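Side-chain contacts in terminal oxygenase component of carbazole 1,9a-dioxygenase (Nocardioides aromaticivorans, PDB 3GCF), which probably serves as the Rieske non-heme iron oxygenase that dihydroxylates carbazole at positions 1 and 9a, taking electrons from a ferredoxin: residues 91-96 with 100-105; 74-79 with 125-130; 218-223 with 370-375; 29-34 with 268-273. All blocks are in the same frame, centred on the assembly; numbering follows the deposited sequence.

Interaction 1. Residues 91-96 with 100-105; sequences AGTVSC and GWTYDL. With FES (Fe2/s2 (inorganic) cluster), chain Q.
The antiparallel hairpin of strands 93-95 and 101-104 carries one of the two cluster-binding loops of the Rieske domain, and Cys96 and Trp101 meet where it opens toward the [2Fe-2S] cluster. Cys96 N is held by Trp101 O at 2.8 Å, a nearly straight bond (174°). A chi1 of -175°, SG anti to the backbone N, carries Cys96 SG to iron FE1, 2.3 Å away. Cys75 supplies the second protein sulfur to the same iron. Trp101 lays one ring face over the inorganic sulfide S1, with CD1 nearest at 3.3 Å.

Further along, Val94 and Tyr103 form a hydrogen-bonded pair, each backbone N binding the other's O. On that face their side chains cross at an angle, with Val94 CG1 against Tyr103 CB and also near Leu105 CD2. Thr93, Ser95 and Thr102 occupy the other face, where Leu245 of the second subunit packs on both threonines. Gly92 O ends the ladder by accepting the bond from Leu105 N. Gly92 has a positive phi (106°) that suits glycine. Ser95 OG comes within 2.8 Å of Thr102 OG1, and Thr102 OG1 donates to Gly100 O at 2.9 Å, from above the carbonyl plane.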
loop_
_atom_site.group_PDB
_atom_site.type_symbol
_atom_site.label_atom_id
_atom_site.label_comp_id
_atom_site.label_asym_id
_atom_site.label_seq_id
_atom_site.Cartn_x
_atom_site.Cartn_y
_atom_site.Cartn_z
ATOM N N ALA A 91 6.042 27.807 28.155
ATOM C CA ALA A 91 4.951 28.283 27.322
ATOM C C ALA A 91 5.492 29.318 26.343
ATOM O O ALA A 91 6.197 30.247 26.734
ATOM C CB ALA A 91 3.848 28.891 28.189
ATOM N N GLY A 92 5.168 29.145 25.066
ATOM C CA GLY A 92 5.642 30.074 24.058
ATOM C C GLY A 92 6.743 29.455 23.220
ATOM O O GLY A 92 7.240 30.065 22.274
ATOM N N THR A 93 7.143 28.241 23.573
ATOM C CA THR A 93 8.179 27.550 22.820
ATOM C C THR A 93 7.777 26.099 22.633
ATOM O O THR A 93 6.821 25.617 23.241
ATOM C CB THR A 93 9.547 27.556 23.555
ATOM O OG1 THR A 93 9.461 26.742 24.732
ATOM C CG2 THR A 93 9.944 28.974 23.955
ATOM N N VAL A 94 8.508 25.414 21.766
ATOM C CA VAL A 94 8.287 24.004 21.529
ATOM C C VAL A 94 9.694 23.424 21.460
ATOM O O VAL A 94 10.601 24.056 20.911
ATOM C CB VAL A 94 7.509 23.742 20.201
ATOM C CG1 VAL A 94 8.309 24.225 19.003
ATOM C CG2 VAL A 94 7.195 22.253 20.077
ATOM N N SER A 95 9.887 22.254 22.059
ATOM C CA SER A 95 11.197 21.610 22.060
ATOM C C SER A 95 11.127 20.283 21.322
ATOM O O SER A 95 10.229 19.481 21.566
ATOM C CB SER A 95 11.680 21.371 23.497
ATOM O OG SER A 95 12.022 22.587 24.148
ATOM N N CYS A 96 12.074 20.058 20.416
ATOM C CA CYS A 96 12.107 18.817 19.657
ATOM C C CYS A 96 12.479 17.682 20.604
ATOM O O CYS A 96 13.357 17.836 21.449
ATOM C CB CYS A 96 13.134 18.912 18.527
ATOM S SG CYS A 96 13.177 17.474 17.419
ATOM N N GLY A 100 16.555 18.127 21.432
ATOM C CA GLY A 100 16.211 19.305 22.213
ATOM C C GLY A 100 16.224 20.676 21.553
ATOM O O GLY A 100 16.169 21.688 22.251
ATOM N N TRP A 101 16.310 20.750 20.229
ATOM C CA TRP A 101 16.284 22.068 19.598
ATOM C C TRP A 101 14.953 22.705 20.002
ATOM O O TRP A 101 13.897 22.082 19.882
ATOM C CB TRP A 101 16.395 21.944 18.078
ATOM C CG TRP A 101 17.799 21.676 17.601
ATOM C CD1 TRP A 101 18.777 20.982 18.263
ATOM C CD2 TRP A 101 18.358 22.044 16.332
ATOM N NE1 TRP A 101 19.907 20.892 17.484
ATOM C CE2 TRP A 101 19.678 21.535 16.293
ATOM C CE3 TRP A 101 17.872 22.752 15.221
ATOM C CZ2 TRP A 101 20.518 21.711 15.186
ATOM C CZ3 TRP A 101 18.707 22.926 14.121
ATOM C CH2 TRP A 101 20.018 22.405 14.114
ATOM N N THR A 102 15.012 23.940 20.490
ATOM C CA THR A 102 13.824 24.637 20.967
ATOM C C THR A 102 13.524 25.894 20.163
ATOM O O THR A 102 14.405 26.721 19.914
ATOM C CB THR A 102 14.000 24.976 22.457
ATOM O OG1 THR A 102 14.320 23.772 23.165
ATOM C CG2 THR A 102 12.727 25.571 23.045
ATOM N N TYR A 103 12.266 26.041 19.767
ATOM C CA TYR A 103 11.859 27.178 18.957
ATOM C C TYR A 103 10.857 28.117 19.609
ATOM O O TYR A 103 10.008 27.699 20.403
ATOM C CB TYR A 103 11.264 26.688 17.636
ATOM C CG TYR A 103 12.135 25.713 16.877
ATOM C CD1 TYR A 103 12.216 24.374 17.264
ATOM C CD2 TYR A 103 12.883 26.129 15.777
ATOM C CE1 TYR A 103 13.018 23.472 16.571
ATOM C CE2 TYR A 103 13.691 25.232 15.077
ATOM C CZ TYR A 103 13.750 23.906 15.482
ATOM O OH TYR A 103 14.528 23.014 14.787
ATOM N N ASP A 104 10.967 29.391 19.243
ATOM C CA ASP A 104 10.080 30.446 19.725
ATOM C C ASP A 104 8.846 30.380 18.825
ATOM O O ASP A 104 8.954 30.521 17.608
ATOM C CB ASP A 104 10.771 31.806 19.565
ATOM C CG ASP A 104 9.929 32.960 20.069
ATOM O OD1 ASP A 104 8.750 33.077 19.665
ATOM O OD2 ASP A 104 10.455 33.765 20.868
ATOM N N LEU A 105 7.676 30.165 19.411
ATOM C CA LEU A 105 6.464 30.070 18.604
ATOM C C LEU A 105 6.094 31.354 17.865
ATOM O O LEU A 105 5.480 31.298 16.806
ATOM C CB LEU A 105 5.286 29.620 19.469
ATOM C CG LEU A 105 5.353 28.194 20.022
ATOM C CD1 LEU A 105 4.113 27.929 20.861
ATOM C CD2 LEU A 105 5.445 27.190 18.878
HETATM FE FE1 FES Q . 15.015 17.926 16.193
HETATM FE FE2 FES Q . 17.557 17.008 16.183
HETATM S S1 FES Q . 16.697 18.486 17.570
HETATM S S2 FES Q . 15.832 16.464 14.745
#

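Interaction 2. Residues 74-79 with 125-130; sequences GCAHRG and IGIKVY. With FES (Fe2/s2 (inorganic) cluster), chain Q.
Ala76 and Ile127 bury the most surface here, with Gly74 and Ile125 adding smaller shares. The methyl of Ala76 points at the 125-130 segment and meets two branch methyls. Ile125 CG2 lies 3.6 Å from Ala76 CB. Ile127 CG2 lies at nearly the same distance from Ala76 CB, 3.7 Å. In Ile127, CG1 sits between the backbone N and the carbonyl carbon (chi1 51°), which turns CG2 to the Ala76 methyl. The same CG2 also touches Gly74 O at 3.8 Å, and CD1 is only slightly farther from that oxygen. The methyl-methyl contacts are apolar; the approach to Gly74 O is only van der Waals.

Ala76 is the middle residue of the Cys-X-His motif in the first cluster-binding loop of the Rieske domain. Its neighbours hold the metal: Cys75 SG binds iron FE1 at 2.3 Å, and His77 ND1 binds iron FE2 at 2.1 Å. His99 is the second histidine on FE2. His77 N gives a bond to Cys75 SG (3.5 Å, 159°), which probably tempers the charge on the thiolate. Arg78 CG covers one face of the His77 ring, 3.6 Å above its centre. The second subunit reaches this loop too: His77 NE2 is hydrogen-bonded to its Asp363, and Arg78 forms a salt bridge with its Glu182.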
loop_
_atom_site.group_PDB
_atom_site.type_symbol
_atom_site.label_atom_id
_atom_site.label_comp_id
_atom_site.label_asym_id
_atom_site.label_seq_id
_atom_site.Cartn_x
_atom_site.Cartn_y
_atom_site.Cartn_z
ATOM N N GLY A 74 7.969 20.109 11.736
ATOM C CA GLY A 74 9.182 19.515 11.208
ATOM C C GLY A 74 10.374 20.273 11.758
ATOM O O GLY A 74 10.480 21.489 11.595
ATOM N N CYS A 75 11.270 19.554 12.424
ATOM C CA CYS A 75 12.457 20.158 13.011
ATOM C C CYS A 75 13.448 20.554 11.916
ATOM O O CYS A 75 13.577 19.869 10.899
ATOM C CB CYS A 75 13.108 19.161 13.976
ATOM S SG CYS A 75 14.485 19.806 14.946
ATOM N N ALA A 76 14.154 21.657 12.129
ATOM C CA ALA A 76 15.135 22.128 11.157
ATOM C C ALA A 76 16.400 21.266 11.165
ATOM O O ALA A 76 17.142 21.236 10.181
ATOM C CB ALA A 76 15.500 23.583 11.451
ATOM N N HIS A 77 16.645 20.569 12.271
ATOM C CA HIS A 77 17.839 19.732 12.402
ATOM C C HIS A 77 17.817 18.526 11.457
ATOM O O HIS A 77 18.525 18.507 10.449
ATOM C CB HIS A 77 17.979 19.253 13.850
ATOM C CG HIS A 77 19.224 18.464 14.108
ATOM N ND1 HIS A 77 19.326 17.554 15.141
ATOM C CD2 HIS A 77 20.433 18.479 13.501
ATOM C CE1 HIS A 77 20.544 17.045 15.158
ATOM N NE2 HIS A 77 21.237 17.591 14.173
ATOM N N ARG A 78 17.011 17.517 11.781
ATOM C CA ARG A 78 16.930 16.335 10.932
ATOM C C ARG A 78 15.513 16.063 10.416
ATOM O O ARG A 78 15.146 14.922 10.137
ATOM C CB ARG A 78 17.484 15.112 11.668
ATOM C CG ARG A 78 18.941 15.276 12.105
ATOM C CD ARG A 78 19.521 13.952 12.601
ATOM N NE ARG A 78 19.538 12.962 11.527
ATOM C CZ ARG A 78 20.636 12.380 11.057
ATOM N NH1 ARG A 78 21.826 12.676 11.567
ATOM N NH2 ARG A 78 20.542 11.511 10.059
ATOM N N GLY A 79 14.724 17.127 10.312
ATOM C CA GLY A 79 13.379 17.035 9.771
ATOM C C GLY A 79 12.287 16.233 10.447
ATOM O O GLY A 79 11.226 16.057 9.852
ATOM N N ILE A 125 19.097 29.875 13.041
ATOM C CA ILE A 125 18.169 28.963 12.392
ATOM C C ILE A 125 16.720 29.218 12.785
ATOM O O ILE A 125 16.430 29.709 13.880
ATOM C CB ILE A 125 18.544 27.497 12.741
ATOM C CG1 ILE A 125 19.878 27.142 12.078
ATOM C CG2 ILE A 125 17.433 26.538 12.320
ATOM C CD1 ILE A 125 20.316 25.715 12.298
ATOM N N GLY A 126 15.807 28.878 11.883
ATOM C CA GLY A 126 14.402 29.054 12.179
ATOM C C GLY A 126 13.505 28.250 11.261
ATOM O O GLY A 126 13.909 27.840 10.172
ATOM N N ILE A 127 12.282 28.010 11.710
ATOM C CA ILE A 127 11.322 27.282 10.901
ATOM C C ILE A 127 10.089 28.152 10.717
ATOM O O ILE A 127 9.927 29.176 11.378
ATOM C CB ILE A 127 10.920 25.930 11.541
ATOM C CG1 ILE A 127 10.504 26.137 12.999
ATOM C CG2 ILE A 127 12.073 24.939 11.432
ATOM C CD1 ILE A 127 10.077 24.855 13.681
ATOM N N LYS A 128 9.221 27.734 9.809
ATOM C CA LYS A 128 8.010 28.475 9.502
ATOM C C LYS A 128 6.939 28.469 10.589
ATOM O O LYS A 128 6.668 27.442 11.215
ATOM C CB LYS A 128 7.420 27.916 8.201
ATOM C CG LYS A 128 5.988 28.333 7.885
ATOM C CD LYS A 128 5.897 29.736 7.305
ATOM C CE LYS A 128 4.483 30.017 6.798
ATOM N NZ LYS A 128 4.324 31.408 6.292
ATOM N N VAL A 129 6.355 29.640 10.825
ATOM C CA VAL A 129 5.245 29.785 11.759
ATOM C C VAL A 129 4.137 30.365 10.881
ATOM O O VAL A 129 4.426 31.043 9.894
ATOM C CB VAL A 129 5.567 30.736 12.931
ATOM C CG1 VAL A 129 6.511 30.046 13.902
ATOM C CG2 VAL A 129 6.171 32.031 12.415
ATOM N N TYR A 130 2.877 30.095 11.208
ATOM C CA TYR A 130 1.786 30.599 10.373
ATOM C C TYR A 130 0.862 31.583 11.068
ATOM O O TYR A 130 0.644 31.506 12.273
ATOM C CB TYR A 130 0.924 29.441 9.851
ATOM C CG TYR A 130 1.686 28.323 9.187
ATOM C CD1 TYR A 130 2.449 27.432 9.940
ATOM C CD2 TYR A 130 1.646 28.155 7.803
ATOM C CE1 TYR A 130 3.157 26.398 9.330
ATOM C CE2 TYR A 130 2.348 27.130 7.185
ATOM C CZ TYR A 130 3.100 26.256 7.951
ATOM O OH TYR A 130 3.796 25.241 7.341
HETATM FE FE1 FES Q . 15.015 17.926 16.193
HETATM FE FE2 FES Q . 17.557 17.008 16.183
HETATM S S1 FES Q . 16.697 18.486 17.570
HETATM S S2 FES Q . 15.832 16.464 14.745
#

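Interaction 3. Residues 218-223 with 370-375; sequences MQVYDE and RTLASE
Leu372 reaches out from its helix and sets CD1 against the side chain of Asp222. The nearest atom is Asp222 CG, 3.7 Å from Leu372 CD1. Asp222 OD1 is almost as close to that methyl, at 3.8 Å, and Asp222 CB follows at 3.9 Å. The two side chains run past each other in opposite directions. Leu372 CG stands anti to the backbone N (chi1 178°), which sends the branch out from the helix to the strand.

Val220 adds a looser apolar touch, with its CG1 4.2 Å from Leu372 CD1. The other leucine methyl, CD2, lies 4.3 Å from Tyr221 O. One leucine therefore meets three successive residues of the other segment. Leu372 supplies about half of the buried surface, more than any other residue.

The carboxylate of Asp222 does its polar work with other partners. OD2 forms a salt bridge with Arg376, one residue past this part of the helix, and OD1 forms another with Lys227. These two positive charges probably keep Asp222 ionised. They would also ease the presence of Glu375, whose OE1 is 5.0 Å from Asp222 OD2.

Strand 218-221 is an outermost strand, within this chain, of the seven-stranded antiparallel sheet of the catalytic domain, and it pairs with strand 228-231. Helix 364-376 packs against it: Met218 touches Met364, Cys365 and Lys368 of this helix. Ala373 and Ser374 of the helix pack on Tyr24 of helix 22-26.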
loop_
_atom_site.group_PDB
_atom_site.type_symbol
_atom_site.label_atom_id
_atom_site.label_comp_id
_atom_site.label_asym_id
_atom_site.label_seq_id
_atom_site.Cartn_x
_atom_site.Cartn_y
_atom_site.Cartn_z
ATOM N N MET A 218 -28.449 31.244 -11.140
ATOM C CA MET A 218 -27.112 31.337 -10.556
ATOM C C MET A 218 -26.522 32.738 -10.671
ATOM O O MET A 218 -26.572 33.359 -11.735
ATOM C CB MET A 218 -26.175 30.345 -11.252
ATOM C CG MET A 218 -26.664 28.901 -11.241
ATOM S SD MET A 218 -25.920 27.926 -12.574
ATOM C CE MET A 218 -27.276 26.933 -13.083
ATOM N N GLN A 219 -25.961 33.236 -9.576
ATOM C CA GLN A 219 -25.358 34.557 -9.591
ATOM C C GLN A 219 -23.903 34.500 -9.142
ATOM O O GLN A 219 -23.578 33.908 -8.114
ATOM C CB GLN A 219 -26.133 35.522 -8.694
ATOM C CG GLN A 219 -25.772 36.980 -8.968
ATOM C CD GLN A 219 -26.615 37.957 -8.183
ATOM O OE1 GLN A 219 -27.839 37.841 -8.140
ATOM N NE2 GLN A 219 -25.964 38.936 -7.567
ATOM N N VAL A 220 -23.030 35.119 -9.926
ATOM C CA VAL A 220 -21.611 35.149 -9.613
ATOM C C VAL A 220 -21.256 36.458 -8.912
ATOM O O VAL A 220 -21.560 37.539 -9.406
ATOM C CB VAL A 220 -20.765 35.016 -10.895
ATOM C CG1 VAL A 220 -19.285 35.024 -10.550
ATOM C CG2 VAL A 220 -21.130 33.732 -11.620
ATOM N N TYR A 221 -20.636 36.347 -7.743
ATOM C CA TYR A 221 -20.215 37.513 -6.977
ATOM C C TYR A 221 -18.717 37.625 -7.170
ATOM O O TYR A 221 -17.949 36.867 -6.578
ATOM C CB TYR A 221 -20.546 37.326 -5.497
ATOM C CG TYR A 221 -22.019 37.466 -5.199
ATOM C CD1 TYR A 221 -22.620 38.721 -5.149
ATOM C CD2 TYR A 221 -22.827 36.342 -5.024
ATOM C CE1 TYR A 221 -23.990 38.860 -4.938
ATOM C CE2 TYR A 221 -24.201 36.469 -4.813
ATOM C CZ TYR A 221 -24.773 37.732 -4.773
ATOM O OH TYR A 221 -26.125 37.875 -4.571
ATOM N N ASP A 222 -18.304 38.564 -8.012
ATOM C CA ASP A 222 -16.892 38.745 -8.304
ATOM C C ASP A 222 -16.469 40.209 -8.204
ATOM O O ASP A 222 -15.653 40.691 -8.985
ATOM C CB ASP A 222 -16.606 38.186 -9.700
ATOM C CG ASP A 222 -15.145 38.257 -10.074
ATOM O OD1 ASP A 222 -14.290 38.230 -9.164
ATOM O OD2 ASP A 222 -14.855 38.323 -11.288
ATOM N N GLU A 223 -17.036 40.909 -7.231
ATOM C CA GLU A 223 -16.720 42.313 -7.002
ATOM C C GLU A 223 -16.131 42.420 -5.601
ATOM O O GLU A 223 -16.865 42.423 -4.615
ATOM C CB GLU A 223 -17.991 43.160 -7.098
ATOM C CG GLU A 223 -17.741 44.658 -7.088
ATOM C CD GLU A 223 -19.026 45.468 -7.123
ATOM O OE1 GLU A 223 -19.785 45.435 -6.125
ATOM O OE2 GLU A 223 -19.278 46.134 -8.154
ATOM N N ARG A 370 -15.846 26.719 -11.002
ATOM C CA ARG A 370 -14.514 26.356 -11.477
ATOM C C ARG A 370 -13.865 27.539 -12.174
ATOM O O ARG A 370 -12.682 27.814 -11.980
ATOM C CB ARG A 370 -14.588 25.189 -12.459
ATOM C CG ARG A 370 -15.056 23.886 -11.852
ATOM C CD ARG A 370 -15.150 22.818 -12.922
ATOM N NE ARG A 370 -15.487 21.512 -12.369
ATOM C CZ ARG A 370 -15.787 20.449 -13.108
ATOM N NH1 ARG A 370 -15.794 20.546 -14.429
ATOM N NH2 ARG A 370 -16.069 19.292 -12.530
ATOM N N THR A 371 -14.658 28.227 -12.990
ATOM C CA THR A 371 -14.200 29.384 -13.745
ATOM C C THR A 371 -13.766 30.509 -12.817
ATOM O O THR A 371 -12.682 31.070 -12.970
ATOM C CB THR A 371 -15.318 29.898 -14.661
ATOM O OG1 THR A 371 -15.688 28.860 -15.569
ATOM C CG2 THR A 371 -14.858 31.119 -15.449
ATOM N N LEU A 372 -14.617 30.830 -11.852
ATOM C CA LEU A 372 -14.313 31.887 -10.900
ATOM C C LEU A 372 -13.075 31.545 -10.068
ATOM O O LEU A 372 -12.251 32.412 -9.787
ATOM C CB LEU A 372 -15.506 32.112 -9.975
ATOM C CG LEU A 372 -15.312 33.173 -8.890
ATOM C CD1 LEU A 372 -15.275 34.561 -9.528
ATOM C CD2 LEU A 372 -16.443 33.076 -7.879
ATOM N N ALA A 373 -12.949 30.280 -9.683
ATOM C CA ALA A 373 -11.817 29.833 -8.877
ATOM C C ALA A 373 -10.520 29.867 -9.683
ATOM O O ALA A 373 -9.473 30.264 -9.177
ATOM C CB ALA A 373 -12.073 28.425 -8.352
ATOM N N SER A 374 -10.595 29.447 -10.938
ATOM C CA SER A 374 -9.430 29.446 -11.804
ATOM C C SER A 374 -8.939 30.878 -12.012
ATOM O O SER A 374 -7.734 31.125 -12.061
ATOM C CB SER A 374 -9.785 28.814 -13.151
ATOM O OG SER A 374 -8.683 28.824 -14.038
ATOM N N GLU A 375 -9.873 31.819 -12.113
ATOM C CA GLU A 375 -9.526 33.223 -12.324
ATOM C C GLU A 375 -9.195 34.002 -11.054
ATOM O O GLU A 375 -8.420 34.953 -11.102
ATOM C CB GLU A 375 -10.670 33.963 -13.029
ATOM C CG GLU A 375 -11.219 33.285 -14.266
ATOM C CD GLU A 375 -12.430 34.014 -14.835
ATOM O OE1 GLU A 375 -13.284 34.472 -14.036
ATOM O OE2 GLU A 375 -12.536 34.117 -16.078
#

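Interaction 4. Residues 29-34 with 268-273; sequences LGFDNH and VWLPGV
His34 leans its side chain on Pro271, beginning at CB, which lies 3.9 Å from Pro271 CB and nearly as close to Pro271 CG. The next atom, His34 CG, is the closest to the proline, 3.7 Å from Pro271 CB. From there the imidazole turns one face to the proline. Pro271 CB stands over that face, 4.0 Å from the ring centroid and 21° off the normal, a CH-pi contact offset toward the rim. On either side of CG, His34 CD2 is 4.0 Å from Pro271 CB and His34 ND1 is 4.1 Å from Pro271 CD.

Both ring nitrogens have their own partners. ND1 is hydrogen-bonded to Asp154 OD1, and NE2, at the far end, to the backbone N of Arg378. These two bonds fix the rotation of the ring.

Phe31 approaches Pro271 from another side. Its ring edge comes near Pro271 O, while Phe31 CD2 loosely touches Leu270 CD2 at 4.5 Å. One water joins the two backbones: it accepts from Phe31 N at 3.0 Å and donates to Pro271 O.

Pro271 follows a cis peptide bond in the tight connection between strands 265-269 and 273-277. There Gly272 and Val273 form a classic beta bulge opposite Trp269. Asn33 and His34 form a G1 bulge opposite Ile143.

The contact sets the start of Rieske-sheet strand 34-40, and the residues leading into it, on a turn of the catalytic-domain sheet, mainly by apolar and CH-pi packing. Because a backbone N-H faces NE2, the imidazole must accept there, which is consistent with a neutral ring protonated on ND1.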
loop_
_atom_site.group_PDB
_atom_site.type_symbol
_atom_site.label_atom_id
_atom_site.label_comp_id
_atom_site.label_asym_id
_atom_site.label_seq_id
_atom_site.Cartn_x
_atom_site.Cartn_y
_atom_site.Cartn_z
ATOM N N LEU A 29 -3.562 20.561 -5.037
ATOM C CA LEU A 29 -3.317 20.634 -3.605
ATOM C C LEU A 29 -3.959 21.863 -2.965
ATOM O O LEU A 29 -3.611 22.242 -1.846
ATOM C CB LEU A 29 -1.799 20.608 -3.362
ATOM C CG LEU A 29 -1.212 20.014 -2.077
ATOM C CD1 LEU A 29 -1.878 18.693 -1.742
ATOM C CD2 LEU A 29 0.294 19.814 -2.263
ATOM N N GLY A 30 -4.893 22.485 -3.685
ATOM C CA GLY A 30 -5.605 23.637 -3.155
ATOM C C GLY A 30 -5.127 25.015 -3.569
ATOM O O GLY A 30 -4.118 25.166 -4.261
ATOM N N PHE A 31 -5.878 26.029 -3.151
ATOM C CA PHE A 31 -5.532 27.414 -3.435
ATOM C C PHE A 31 -4.901 27.981 -2.176
ATOM O O PHE A 31 -5.544 28.039 -1.126
ATOM C CB PHE A 31 -6.779 28.233 -3.786
ATOM C CG PHE A 31 -7.303 27.985 -5.174
ATOM C CD1 PHE A 31 -6.543 28.321 -6.290
ATOM C CD2 PHE A 31 -8.553 27.413 -5.367
ATOM C CE1 PHE A 31 -7.023 28.089 -7.584
ATOM C CE2 PHE A 31 -9.041 27.177 -6.655
ATOM C CZ PHE A 31 -8.272 27.517 -7.765
ATOM N N ASP A 32 -3.637 28.382 -2.259
ATOM C CA ASP A 32 -2.991 28.946 -1.086
ATOM C C ASP A 32 -3.064 30.473 -1.140
ATOM O O ASP A 32 -3.604 31.045 -2.098
ATOM C CB ASP A 32 -1.552 28.425 -0.941
ATOM C CG ASP A 32 -0.659 28.800 -2.104
ATOM O OD1 ASP A 32 -1.144 28.862 -3.251
ATOM O OD2 ASP A 32 0.547 29.011 -1.864
ATOM N N ASN A 33 -2.524 31.120 -0.114
ATOM C CA ASN A 33 -2.599 32.566 0.027
ATOM C C ASN A 33 -4.060 32.859 0.366
ATOM O O ASN A 33 -4.651 33.836 -0.089
ATOM C CB ASN A 33 -2.161 33.288 -1.250
ATOM C CG ASN A 33 -0.642 33.363 -1.378
ATOM O OD1 ASN A 33 0.069 33.489 -0.377
ATOM N ND2 ASN A 33 -0.143 33.296 -2.604
ATOM N N HIS A 34 -4.624 31.965 1.176
ATOM C CA HIS A 34 -5.999 32.042 1.654
ATOM C C HIS A 34 -6.021 31.469 3.066
ATOM O O HIS A 34 -5.147 30.686 3.443
ATOM C CB HIS A 34 -6.936 31.178 0.796
ATOM C CG HIS A 34 -7.301 31.781 -0.525
ATOM N ND1 HIS A 34 -8.218 32.802 -0.649
ATOM C CD2 HIS A 34 -6.886 31.493 -1.782
ATOM C CE1 HIS A 34 -8.354 33.116 -1.926
ATOM N NE2 HIS A 34 -7.556 32.336 -2.634
ATOM N N VAL A 268 -21.170 28.695 -2.850
ATOM C CA VAL A 268 -19.795 28.324 -2.572
ATOM C C VAL A 268 -18.934 29.567 -2.777
ATOM O O VAL A 268 -19.150 30.332 -3.718
ATOM C CB VAL A 268 -19.323 27.171 -3.498
ATOM C CG1 VAL A 268 -19.366 27.614 -4.952
ATOM C CG2 VAL A 268 -17.922 26.730 -3.102
ATOM N N TRP A 269 -17.967 29.766 -1.887
ATOM C CA TRP A 269 -17.092 30.927 -1.952
ATOM C C TRP A 269 -15.622 30.528 -1.875
ATOM O O TRP A 269 -15.270 29.537 -1.227
ATOM C CB TRP A 269 -17.430 31.885 -0.806
ATOM C CG TRP A 269 -18.900 32.187 -0.727
ATOM C CD1 TRP A 269 -19.881 31.358 -0.273
ATOM C CD2 TRP A 269 -19.560 33.362 -1.208
ATOM N NE1 TRP A 269 -21.114 31.936 -0.448
ATOM C CE2 TRP A 269 -20.946 33.168 -1.022
ATOM C CE3 TRP A 269 -19.115 34.561 -1.786
ATOM C CZ2 TRP A 269 -21.895 34.129 -1.392
ATOM C CZ3 TRP A 269 -20.056 35.516 -2.156
ATOM C CH2 TRP A 269 -21.432 35.292 -1.957
ATOM N N LEU A 270 -14.765 31.292 -2.545
ATOM C CA LEU A 270 -13.335 31.008 -2.521
ATOM C C LEU A 270 -12.874 31.099 -1.067
ATOM O O LEU A 270 -13.392 31.909 -0.300
ATOM C CB LEU A 270 -12.573 32.018 -3.387
ATOM C CG LEU A 270 -12.601 31.769 -4.899
ATOM C CD1 LEU A 270 -12.034 32.971 -5.645
ATOM C CD2 LEU A 270 -11.782 30.518 -5.218
ATOM N N PRO A 271 -11.888 30.280 -0.670
ATOM C CA PRO A 271 -11.168 29.294 -1.481
ATOM C C PRO A 271 -11.907 27.977 -1.716
ATOM O O PRO A 271 -11.348 27.049 -2.305
ATOM C CB PRO A 271 -9.878 29.096 -0.695
ATOM C CG PRO A 271 -10.363 29.174 0.719
ATOM C CD PRO A 271 -11.304 30.369 0.683
ATOM N N GLY A 272 -13.156 27.898 -1.259
ATOM C CA GLY A 272 -13.947 26.689 -1.436
ATOM C C GLY A 272 -14.746 26.376 -0.184
ATOM O O GLY A 272 -14.507 25.365 0.481
ATOM N N VAL A 273 -15.702 27.247 0.131
ATOM C CA VAL A 273 -16.523 27.106 1.329
ATOM C C VAL A 273 -18.004 27.154 0.970
ATOM O O VAL A 273 -18.472 28.104 0.339
ATOM C CB VAL A 273 -16.197 28.241 2.335
ATOM C CG1 VAL A 273 -16.916 28.008 3.666
ATOM C CG2 VAL A 273 -14.687 28.318 2.543
HETATM O O HOH W 1 -8.544 25.511 -1.838
#

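In the fold
Interactions 1 and 2 form one cluster site in the Rieske domain, their centres about 10 Å apart. They meet where Tyr103 OH probably hydrogen-bonds Ala76 N. Interactions 3 and 4, with centres about 12 Å apart, share the seven-stranded sheet of the catalytic domain and helix 364-376. There Ala373 packs on Phe31 and Leu270, and Tyr221 meets Trp269. The centres of interactions 1 and 3 are about 42 Å apart. Along the chain, interaction 1 is nested within interaction 2, and both within interaction 4. Interaction 4 crosses interaction 3. Segment 29-34 leads into the Rieske sheet while resting on the catalytic domain, so it lies where the two domains meet. The cluster site faces the second subunit.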